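Local structure of R.Ecl18kI (Enterobacter cloacae, 2GB7) at residues V162-V167 / R174-I179; T230-K235 / T247-L252; T11-E16 / T73-Y78. The protein recognises the double-stranded DNA sequence 5'-CCNGG-3' and cleaves it before the first C as a type II restriction endonuclease, flipping nucleotides out of the helix. The protein carries 1 engineered substitution. All coordinates share one frame; numbering follows the deposited sequence.

Contact 1 (V162-V167 / R174-I179)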
loop_
_atom_site.group_PDB
_atom_site.type_symbol
_atom_site.label_atom_id
_atom_site.label_comp_id
_atom_site.label_asym_id
_atom_site.label_seq_id
_atom_site.Cartn_x
_atom_site.Cartn_y
_atom_site.Cartn_z
ATOM N N VAL F 162 -11.125 -9.477 -18.011
ATOM C CA VAL F 162 -12.503 -9.926 -18.015
ATOM C C VAL F 162 -12.694 -10.859 -19.216
ATOM O O VAL F 162 -12.540 -10.436 -20.360
ATOM C CB VAL F 162 -13.457 -8.749 -18.196
ATOM C CG1 VAL F 162 -14.916 -9.229 -18.195
ATOM C CG2 VAL F 162 -13.224 -7.639 -17.116
ATOM N N MET F 163 -13.026 -12.109 -18.949
ATOM C CA MET F 163 -13.211 -13.117 -20.001
ATOM C C MET F 163 -14.717 -13.369 -20.089
ATOM O O MET F 163 -15.328 -13.774 -19.095
ATOM C CB MET F 163 -12.484 -14.398 -19.571
ATOM C CG MET F 163 -12.236 -15.463 -20.623
ATOM S SD MET F 163 -13.757 -16.157 -21.333
ATOM C CE MET F 163 -14.462 -16.972 -19.915
ATOM N N PRO F 164 -15.313 -13.234 -21.289
ATOM C CA PRO F 164 -14.708 -12.906 -22.587
ATOM C C PRO F 164 -14.638 -11.436 -22.911
ATOM O O PRO F 164 -13.971 -11.030 -23.883
ATOM C CB PRO F 164 -15.636 -13.629 -23.569
ATOM C CG PRO F 164 -17.034 -13.403 -22.930
ATOM C CD PRO F 164 -16.750 -13.558 -21.422
ATOM N N GLY F 165 -15.334 -10.605 -22.150
ATOM C CA GLY F 165 -15.295 -9.202 -22.460
ATOM C C GLY F 165 -16.228 -8.475 -21.539
ATOM O O GLY F 165 -17.112 -9.098 -20.933
ATOM N N VAL F 166 -16.035 -7.159 -21.445
ATOM C CA VAL F 166 -16.924 -6.321 -20.615
ATOM C C VAL F 166 -18.383 -6.277 -21.103
ATOM O O VAL F 166 -19.290 -6.255 -20.288
ATOM C CB VAL F 166 -16.372 -4.881 -20.402
ATOM C CG1 VAL F 166 -15.062 -4.955 -19.632
ATOM C CG2 VAL F 166 -16.162 -4.155 -21.729
ATOM N N VAL F 167 -18.610 -6.273 -22.416
ATOM C CA VAL F 167 -19.992 -6.207 -22.933
ATOM C C VAL F 167 -20.778 -7.440 -22.509
ATOM O O VAL F 167 -21.906 -7.340 -21.999
ATOM C CB VAL F 167 -20.017 -6.009 -24.458
ATOM C CG1 VAL F 167 -21.444 -6.151 -25.044
ATOM C CG2 VAL F 167 -19.468 -4.654 -24.808
ATOM N N ARG F 174 -22.744 -14.863 -15.953
ATOM C CA ARG F 174 -22.636 -16.304 -16.132
ATOM C C ARG F 174 -21.564 -16.681 -17.180
ATOM O O ARG F 174 -21.455 -16.049 -18.240
ATOM C CB ARG F 174 -24.004 -16.859 -16.521
ATOM C CG ARG F 174 -24.060 -18.363 -16.714
ATOM C CD ARG F 174 -25.516 -18.829 -16.716
ATOM N NE ARG F 174 -25.590 -20.291 -16.582
ATOM C CZ ARG F 174 -25.715 -20.924 -15.412
ATOM N NH1 ARG F 174 -25.792 -20.250 -14.277
ATOM N NH2 ARG F 174 -25.772 -22.239 -15.381
ATOM N N ASN F 175 -20.769 -17.706 -16.859
ATOM C CA ASN F 175 -19.722 -18.226 -17.740
ATOM C C ASN F 175 -18.617 -17.236 -18.042
ATOM O O ASN F 175 -17.923 -17.390 -19.039
ATOM C CB ASN F 175 -20.300 -18.810 -19.040
ATOM C CG ASN F 175 -21.124 -20.070 -18.790
ATOM O OD1 ASN F 175 -20.776 -20.877 -17.933
ATOM N ND2 ASN F 175 -22.222 -20.245 -19.530
ATOM N N THR F 176 -18.452 -16.238 -17.161
ATOM C CA THR F 176 -17.329 -15.317 -17.278
ATOM C C THR F 176 -16.236 -15.632 -16.246
ATOM O O THR F 176 -16.418 -16.440 -15.290
ATOM C CB THR F 176 -17.756 -13.832 -17.146
ATOM O OG1 THR F 176 -18.247 -13.614 -15.821
ATOM C CG2 THR F 176 -18.863 -13.448 -18.181
ATOM N N MET F 177 -15.089 -14.995 -16.437
ATOM C CA MET F 177 -14.007 -15.139 -15.451
ATOM C C MET F 177 -13.395 -13.767 -15.260
ATOM O O MET F 177 -13.187 -13.044 -16.239
ATOM C CB MET F 177 -12.925 -16.125 -15.924
ATOM C CG MET F 177 -11.775 -16.160 -14.945
ATOM S SD MET F 177 -10.527 -17.377 -15.413
ATOM C CE MET F 177 -11.561 -18.763 -15.433
ATOM N N LEU F 178 -13.143 -13.393 -14.000
ATOM C CA LEU F 178 -12.482 -12.145 -13.673
ATOM C C LEU F 178 -11.202 -12.442 -12.950
ATOM O O LEU F 178 -11.175 -13.285 -12.060
ATOM C CB LEU F 178 -13.343 -11.289 -12.729
ATOM C CG LEU F 178 -14.737 -10.921 -13.251
ATOM C CD1 LEU F 178 -15.446 -10.103 -12.202
ATOM C CD2 LEU F 178 -14.653 -10.173 -14.561
ATOM N N ILE F 179 -10.166 -11.723 -13.340
ATOM C CA ILE F 179 -8.836 -11.887 -12.752
ATOM C C ILE F 179 -8.284 -10.566 -12.244
ATOM O O ILE F 179 -8.249 -9.579 -12.994
ATOM C CB ILE F 179 -7.846 -12.484 -13.773
ATOM C CG1 ILE F 179 -8.393 -13.800 -14.345
ATOM C CG2 ILE F 179 -6.447 -12.661 -13.131
ATOM C CD1 ILE F 179 -7.669 -14.265 -15.630
#

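Contact 2 (T230-K235 / T247-L252)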
loop_
_atom_site.group_PDB
_atom_site.type_symbol
_atom_site.label_atom_id
_atom_site.label_comp_id
_atom_site.label_asym_id
_atom_site.label_seq_id
_atom_site.Cartn_x
_atom_site.Cartn_y
_atom_site.Cartn_z
ATOM N N THR F 230 -1.385 -18.915 -7.692
ATOM C CA THR F 230 0.055 -18.577 -7.692
ATOM C C THR F 230 0.805 -19.613 -8.515
ATOM O O THR F 230 0.195 -20.440 -9.171
ATOM C CB THR F 230 0.615 -18.454 -6.241
ATOM O OG1 THR F 230 1.883 -17.796 -6.238
ATOM C CG2 THR F 230 0.714 -19.818 -5.525
ATOM N N THR F 231 2.119 -19.519 -8.533
ATOM C CA THR F 231 2.889 -20.442 -9.332
ATOM C C THR F 231 2.848 -21.832 -8.746
ATOM O O THR F 231 2.470 -22.041 -7.586
ATOM C CB THR F 231 4.360 -20.016 -9.430
ATOM O OG1 THR F 231 4.915 -19.929 -8.107
ATOM C CG2 THR F 231 4.476 -18.686 -10.147
ATOM N N VAL F 232 3.243 -22.808 -9.583
ATOM C CA VAL F 232 3.319 -24.177 -9.109
ATOM C C VAL F 232 4.330 -24.222 -7.969
ATOM O O VAL F 232 4.061 -24.808 -6.920
ATOM C CB VAL F 232 3.738 -25.192 -10.223
ATOM C CG1 VAL F 232 3.980 -26.594 -9.619
ATOM C CG2 VAL F 232 2.683 -25.271 -11.304
ATOM N N GLU F 233 5.467 -23.604 -8.178
ATOM C CA GLU F 233 6.522 -23.655 -7.183
ATOM C C GLU F 233 6.038 -23.160 -5.834
ATOM O O GLU F 233 6.249 -23.804 -4.823
ATOM C CB GLU F 233 7.732 -22.851 -7.637
ATOM C CG GLU F 233 8.933 -23.023 -6.717
ATOM N N ASN F 234 5.364 -22.021 -5.830
ATOM C CA ASN F 234 4.872 -21.468 -4.592
ATOM C C ASN F 234 3.815 -22.344 -3.951
ATOM O O ASN F 234 3.827 -22.533 -2.738
ATOM C CB ASN F 234 4.304 -20.083 -4.850
ATOM C CG ASN F 234 4.161 -19.268 -3.586
ATOM O OD1 ASN F 234 4.904 -19.453 -2.608
ATOM N ND2 ASN F 234 3.190 -18.347 -3.588
ATOM N N LYS F 235 2.898 -22.880 -4.754
ATOM C CA LYS F 235 1.890 -23.768 -4.194
ATOM C C LYS F 235 2.541 -24.964 -3.521
ATOM O O LYS F 235 2.219 -25.291 -2.394
ATOM C CB LYS F 235 0.848 -24.255 -5.207
ATOM C CG LYS F 235 -0.370 -24.791 -4.411
ATOM C CD LYS F 235 -1.311 -25.704 -5.094
ATOM C CE LYS F 235 -2.136 -26.381 -4.017
ATOM N NZ LYS F 235 -3.541 -26.565 -4.368
ATOM N N THR F 247 -3.062 -23.058 -8.768
ATOM C CA THR F 247 -1.918 -22.658 -9.579
ATOM C C THR F 247 -2.399 -21.933 -10.824
ATOM O O THR F 247 -3.548 -22.073 -11.203
ATOM C CB THR F 247 -1.126 -23.877 -10.049
ATOM O OG1 THR F 247 -1.984 -24.701 -10.859
ATOM C CG2 THR F 247 -0.614 -24.633 -8.849
ATOM N N PHE F 248 -1.513 -21.183 -11.492
ATOM C CA PHE F 248 -1.869 -20.609 -12.792
ATOM C C PHE F 248 -2.328 -21.676 -13.775
ATOM O O PHE F 248 -3.168 -21.416 -14.613
ATOM C CB PHE F 248 -0.710 -19.828 -13.369
ATOM C CG PHE F 248 -0.434 -18.580 -12.597
ATOM C CD1 PHE F 248 -1.311 -17.518 -12.676
ATOM C CD2 PHE F 248 0.655 -18.493 -11.747
ATOM C CE1 PHE F 248 -1.040 -16.325 -11.927
ATOM C CE2 PHE F 248 0.904 -17.347 -11.002
ATOM C CZ PHE F 248 0.050 -16.279 -11.090
ATOM N N GLU F 249 -1.774 -22.870 -13.645
ATOM C CA GLU F 249 -2.207 -23.973 -14.500
ATOM C C GLU F 249 -3.698 -24.310 -14.345
ATOM O O GLU F 249 -4.405 -24.531 -15.338
ATOM C CB GLU F 249 -1.319 -25.174 -14.209
ATOM C CG GLU F 249 0.054 -25.101 -14.879
ATOM C CD GLU F 249 1.047 -24.091 -14.270
ATOM O OE1 GLU F 249 0.791 -23.507 -13.189
ATOM O OE2 GLU F 249 2.133 -23.930 -14.885
ATOM N N ASP F 250 -4.152 -24.350 -13.091
ATOM C CA ASP F 250 -5.537 -24.603 -12.731
ATOM C C ASP F 250 -6.404 -23.506 -13.338
ATOM O O ASP F 250 -7.428 -23.789 -14.004
ATOM C CB ASP F 250 -5.706 -24.588 -11.209
ATOM C CG ASP F 250 -4.978 -25.702 -10.498
ATOM O OD1 ASP F 250 -4.778 -26.803 -11.088
ATOM O OD2 ASP F 250 -4.668 -25.511 -9.286
ATOM N N MET F 251 -5.991 -22.260 -13.116
ATOM C CA MET F 251 -6.716 -21.100 -13.613
ATOM C C MET F 251 -6.869 -21.126 -15.121
ATOM O O MET F 251 -7.955 -20.874 -15.637
ATOM C CB MET F 251 -6.055 -19.785 -13.183
ATOM C CG MET F 251 -6.948 -18.599 -13.525
ATOM S SD MET F 251 -6.157 -17.055 -13.011
ATOM C CE MET F 251 -4.966 -16.870 -14.310
ATOM N N LEU F 252 -5.785 -21.413 -15.840
ATOM C CA LEU F 252 -5.836 -21.442 -17.306
ATOM C C LEU F 252 -6.756 -22.537 -17.836
ATOM O O LEU F 252 -7.473 -22.348 -18.821
ATOM C CB LEU F 252 -4.441 -21.577 -17.897
ATOM C CG LEU F 252 -3.763 -20.250 -18.229
ATOM C CD1 LEU F 252 -4.423 -19.601 -19.457
ATOM C CD2 LEU F 252 -3.769 -19.211 -17.047
HETATM O O HOH W 1 -3.375 -27.199 -7.685
#

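Contact 3 (T11-E16 / T73-Y78)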
loop_
_atom_site.group_PDB
_atom_site.type_symbol
_atom_site.label_atom_id
_atom_site.label_comp_id
_atom_site.label_asym_id
_atom_site.label_seq_id
_atom_site.Cartn_x
_atom_site.Cartn_y
_atom_site.Cartn_z
ATOM N N THR F 11 12.004 17.483 -10.347
ATOM C CA THR F 11 11.480 17.799 -11.672
ATOM C C THR F 11 12.346 17.198 -12.779
ATOM O O THR F 11 11.829 16.622 -13.750
ATOM C CB THR F 11 11.283 19.310 -11.853
ATOM O OG1 THR F 11 10.295 19.753 -10.912
ATOM C CG2 THR F 11 10.799 19.637 -13.266
ATOM N N LEU F 12 13.658 17.309 -12.606
ATOM C CA LEU F 12 14.606 16.697 -13.516
ATOM C C LEU F 12 14.460 15.165 -13.533
ATOM O O LEU F 12 14.462 14.560 -14.601
ATOM C CB LEU F 12 16.032 17.121 -13.144
ATOM C CG LEU F 12 17.212 16.420 -13.813
ATOM C CD1 LEU F 12 17.275 16.702 -15.311
ATOM C CD2 LEU F 12 18.497 16.838 -13.122
ATOM N N ILE F 13 14.326 14.556 -12.354
ATOM C CA ILE F 13 14.251 13.090 -12.234
ATOM C C ILE F 13 13.036 12.573 -13.013
ATOM O O ILE F 13 13.138 11.614 -13.771
ATOM C CB ILE F 13 14.204 12.615 -10.740
ATOM C CG1 ILE F 13 15.535 12.852 -10.019
ATOM C CG2 ILE F 13 13.839 11.125 -10.633
ATOM C CD1 ILE F 13 15.417 12.757 -8.512
ATOM N N SER F 14 11.911 13.256 -12.843
ATOM C CA SER F 14 10.675 12.913 -13.552
ATOM C C SER F 14 10.790 13.097 -15.063
ATOM O O SER F 14 10.322 12.254 -15.826
ATOM C CB SER F 14 9.523 13.749 -13.006
ATOM O OG SER F 14 9.179 13.292 -11.717
ATOM N N LYS F 15 11.430 14.184 -15.483
ATOM C CA LYS F 15 11.656 14.462 -16.896
ATOM C C LYS F 15 12.526 13.372 -17.509
ATOM O O LYS F 15 12.210 12.837 -18.572
ATOM C CB LYS F 15 12.303 15.841 -17.071
ATOM C CG LYS F 15 12.465 16.314 -18.519
ATOM C CD LYS F 15 13.115 17.691 -18.542
ATOM C CE LYS F 15 13.652 18.061 -19.924
ATOM N NZ LYS F 15 12.690 18.866 -20.751
ATOM N N GLU F 16 13.597 13.026 -16.804
ATOM C CA GLU F 16 14.566 12.049 -17.272
ATOM C C GLU F 16 14.003 10.650 -17.272
ATOM O O GLU F 16 14.298 9.892 -18.178
ATOM C CB GLU F 16 15.830 12.071 -16.415
ATOM C CG GLU F 16 16.653 13.358 -16.570
ATOM C CD GLU F 16 17.422 13.440 -17.879
ATOM O OE1 GLU F 16 17.907 14.554 -18.202
ATOM O OE2 GLU F 16 17.584 12.409 -18.573
ATOM N N THR F 73 22.880 6.618 -10.936
ATOM C CA THR F 73 24.230 7.232 -10.954
ATOM C C THR F 73 24.232 8.540 -11.742
ATOM O O THR F 73 24.836 9.546 -11.303
ATOM C CB THR F 73 25.226 6.254 -11.548
ATOM O OG1 THR F 73 25.309 5.106 -10.693
ATOM C CG2 THR F 73 26.612 6.893 -11.699
ATOM N N ARG F 74 23.554 8.543 -12.885
ATOM C CA ARG F 74 23.478 9.725 -13.733
ATOM C C ARG F 74 22.757 10.867 -13.042
ATOM O O ARG F 74 23.226 12.011 -13.089
ATOM C CB ARG F 74 22.835 9.416 -15.075
ATOM C CG ARG F 74 23.031 10.481 -16.134
ATOM C CD ARG F 74 22.811 9.932 -17.537
ATOM N NE ARG F 74 23.699 8.802 -17.826
ATOM C CZ ARG F 74 23.359 7.510 -17.773
ATOM N NH1 ARG F 74 22.113 7.111 -17.462
ATOM N NH2 ARG F 74 24.285 6.601 -18.053
ATOM N N MET F 75 21.645 10.552 -12.389
ATOM C CA MET F 75 20.914 11.562 -11.638
ATOM C C MET F 75 21.786 12.154 -10.555
ATOM O O MET F 75 21.854 13.367 -10.411
ATOM C CB MET F 75 19.606 11.000 -11.064
ATOM C CG MET F 75 18.610 10.648 -12.144
ATOM S SD MET F 75 18.299 11.970 -13.331
ATOM C CE MET F 75 17.630 13.237 -12.283
ATOM N N LEU F 76 22.476 11.300 -9.811
ATOM C CA LEU F 76 23.329 11.776 -8.728
ATOM C C LEU F 76 24.446 12.681 -9.232
ATOM O O LEU F 76 24.921 13.560 -8.514
ATOM C CB LEU F 76 23.931 10.597 -7.961
ATOM C CG LEU F 76 22.988 9.823 -7.039
ATOM C CD1 LEU F 76 23.673 8.576 -6.455
ATOM C CD2 LEU F 76 22.460 10.720 -5.922
ATOM N N SER F 77 24.873 12.489 -10.469
ATOM C CA SER F 77 26.036 13.265 -10.919
ATOM C C SER F 77 25.678 14.748 -11.209
ATOM O O SER F 77 26.555 15.630 -11.232
ATOM C CB SER F 77 26.736 12.524 -12.055
ATOM O OG SER F 77 26.998 11.185 -11.638
ATOM N N TYR F 78 24.379 15.023 -11.341
ATOM C CA TYR F 78 23.854 16.394 -11.441
ATOM C C TYR F 78 24.001 17.237 -10.168
ATOM O O TYR F 78 23.757 18.449 -10.190
ATOM C CB TYR F 78 22.377 16.363 -11.789
ATOM C CG TYR F 78 22.055 16.225 -13.250
ATOM C CD1 TYR F 78 21.748 14.980 -13.788
ATOM C CD2 TYR F 78 22.015 17.344 -14.091
ATOM C CE1 TYR F 78 21.416 14.834 -15.124
ATOM C CE2 TYR F 78 21.686 17.213 -15.438
ATOM C CZ TYR F 78 21.382 15.943 -15.944
ATOM O OH TYR F 78 21.055 15.769 -17.265
#

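Contact 1 (V162-V167 / R174-I179)
Met163 and Met177 form the hydrogen-bonded pair of an antiparallel bridge between strand 161-163 and strand 177-181. Met163 N donates to Met177 O at 2.9 Å, and Met177 N returns a bond to Met163 O. The packing is closest on the face of Val162 and Leu178: CG1 and CG2 of Val162 lie alongside Leu178, both touching its CD2 methyl, with CG1 to CD2 at 3.8 Å. On the other face, CB of Met163 stands 4.1 Å from CB of Met177, whose end turns off toward helix 248-259. Bends at chi2 and chi3 (-62° and -65°) fold the Met163 chain back, bringing its CE to 3.6 Å from Asn175 O, an oxygen hydrogen-bonded by Trp262 NE1. Past the bridge the pairing ends: the cis peptide before Pro164 turns the chain into helix 166-171, and ring atom CD of Pro164 meets Thr176 CG2 at 3.9 Å. Thr176 OG1 instead bonds to Lys173 O. This end is looser, as the Asn175 side chain leads away and Arg174 is exposed. Leu258 of helix 248-259 packs on both methionines, Tyr169 of helix 166-171 lies against Val162 and Leu178, and strand 204-207 continues the sheet beyond Leu178 through Tyr205.

Contact 2 (T230-K235 / T247-L252)
Two helices begin side by side at the edge of the central sheet, where strand 226-230 runs parallel to strand 245-247 and each strand leads into a helix. Thr230 O accepts from Phe248 N at 3.0 Å, a bent bond of 136°. It also takes a CA-H...O contact, Thr247 CA lying 3.1 Å from Thr230 O. Thr230 N lies over one face of the Phe248 ring, and CE2 meets Thr231 CG2 at 3.9 Å. CG2 of Thr247 packs against CB and CD of Lys235, the chains crossing at about a right angle. Val232 CG2 sits 3.2 Å from Glu249 OE1, whose hydrogen bond goes to Ser50 of helix 49-77. Thr247 and Asp250 form a capping box: Thr247 OG1 accepts from Asp250 N, while Thr247 N reaches Asp250 OD2 at 3.0 Å from above the carboxylate plane. Thr231 OG1 likewise caps Asn234 N. Lys235 NZ is held by Val245 O and Asn242 O; a water on Asp250 OD2 adds a weak further link to it. Both helix starts thus have a side-chain acceptor for a backbone N-H, and the helix dipole and nearby lysine would probably favour a charged Asp250.

Contact 3 (T11-E16 / T73-Y78)
Met75, Leu12 and Tyr78 carry the apolar part of the contact. The Met75 chain, bent at both chi2 and chi3, reaches across to helix 6-20. Its CE lies 3.6 Å from Leu12 CG, the two side chains sliding past each other in opposite directions. The same methyl is modelled too close to Ile13, so the detail there is doubtful; Leu108 of helix 102-134 touches both Ile13 and Met75. The sulfur of Met75 faces the aliphatic part of Glu16, with SD to CG at 3.9 Å.

The aromatic component is a CH-pi contact. Leu12 CD2 stands over one face of the Tyr78 ring, 3.6 Å from its centroid and only 12° off the ring normal. Chi1 of Leu12 carries CG toward helix 49-77, and chi2 then sets CD2 over the ring. Leu4 also touches both Leu12 and Tyr78.

The polar contact is slight. The Glu16 and Tyr78 side chains come from opposite directions, and Glu16 OE1 stays 3.5 Å from Tyr78 OH, a proximity that does not amount to a hydrogen bond. The carboxylate plane is turned 43° from the ring plane.

Ser14 packs on a DNA phosphate, while Thr73 OG1 bonds to Thr98 O of the second subunit. The short helix segments are inclined at 145°, with axes 10.9 Å apart at closest approach: a near-antiparallel helix pair in the helical N-terminal part of the chain, with DNA touching helix 6-20 and the second subunit touching helix 49-77.

Overall arrangement
Contacts 1 and 2 belong to the same mixed sheet within the EcoRII C-terminal family region of the PDDEXK clan; the centre of contact 3 lies about 43 and 40 Å from those of contacts 1 and 2, across the centre of the chain. Contact 1 is the most buried and joins neighbouring strands, whereas contact 2 is partly buried at the edge strand 245-247. They meet through helix 248-259, where Met251 CE approaches Ile179 CD1 at 4.0 Å. Backbone pairing and apolar packing govern contact 1, and helix capping with charged and water-linked groups contact 2. Contact 3 rests on side-chain packing, without hydrogen bonds between its segments, and alone reaches DNA and the second subunit.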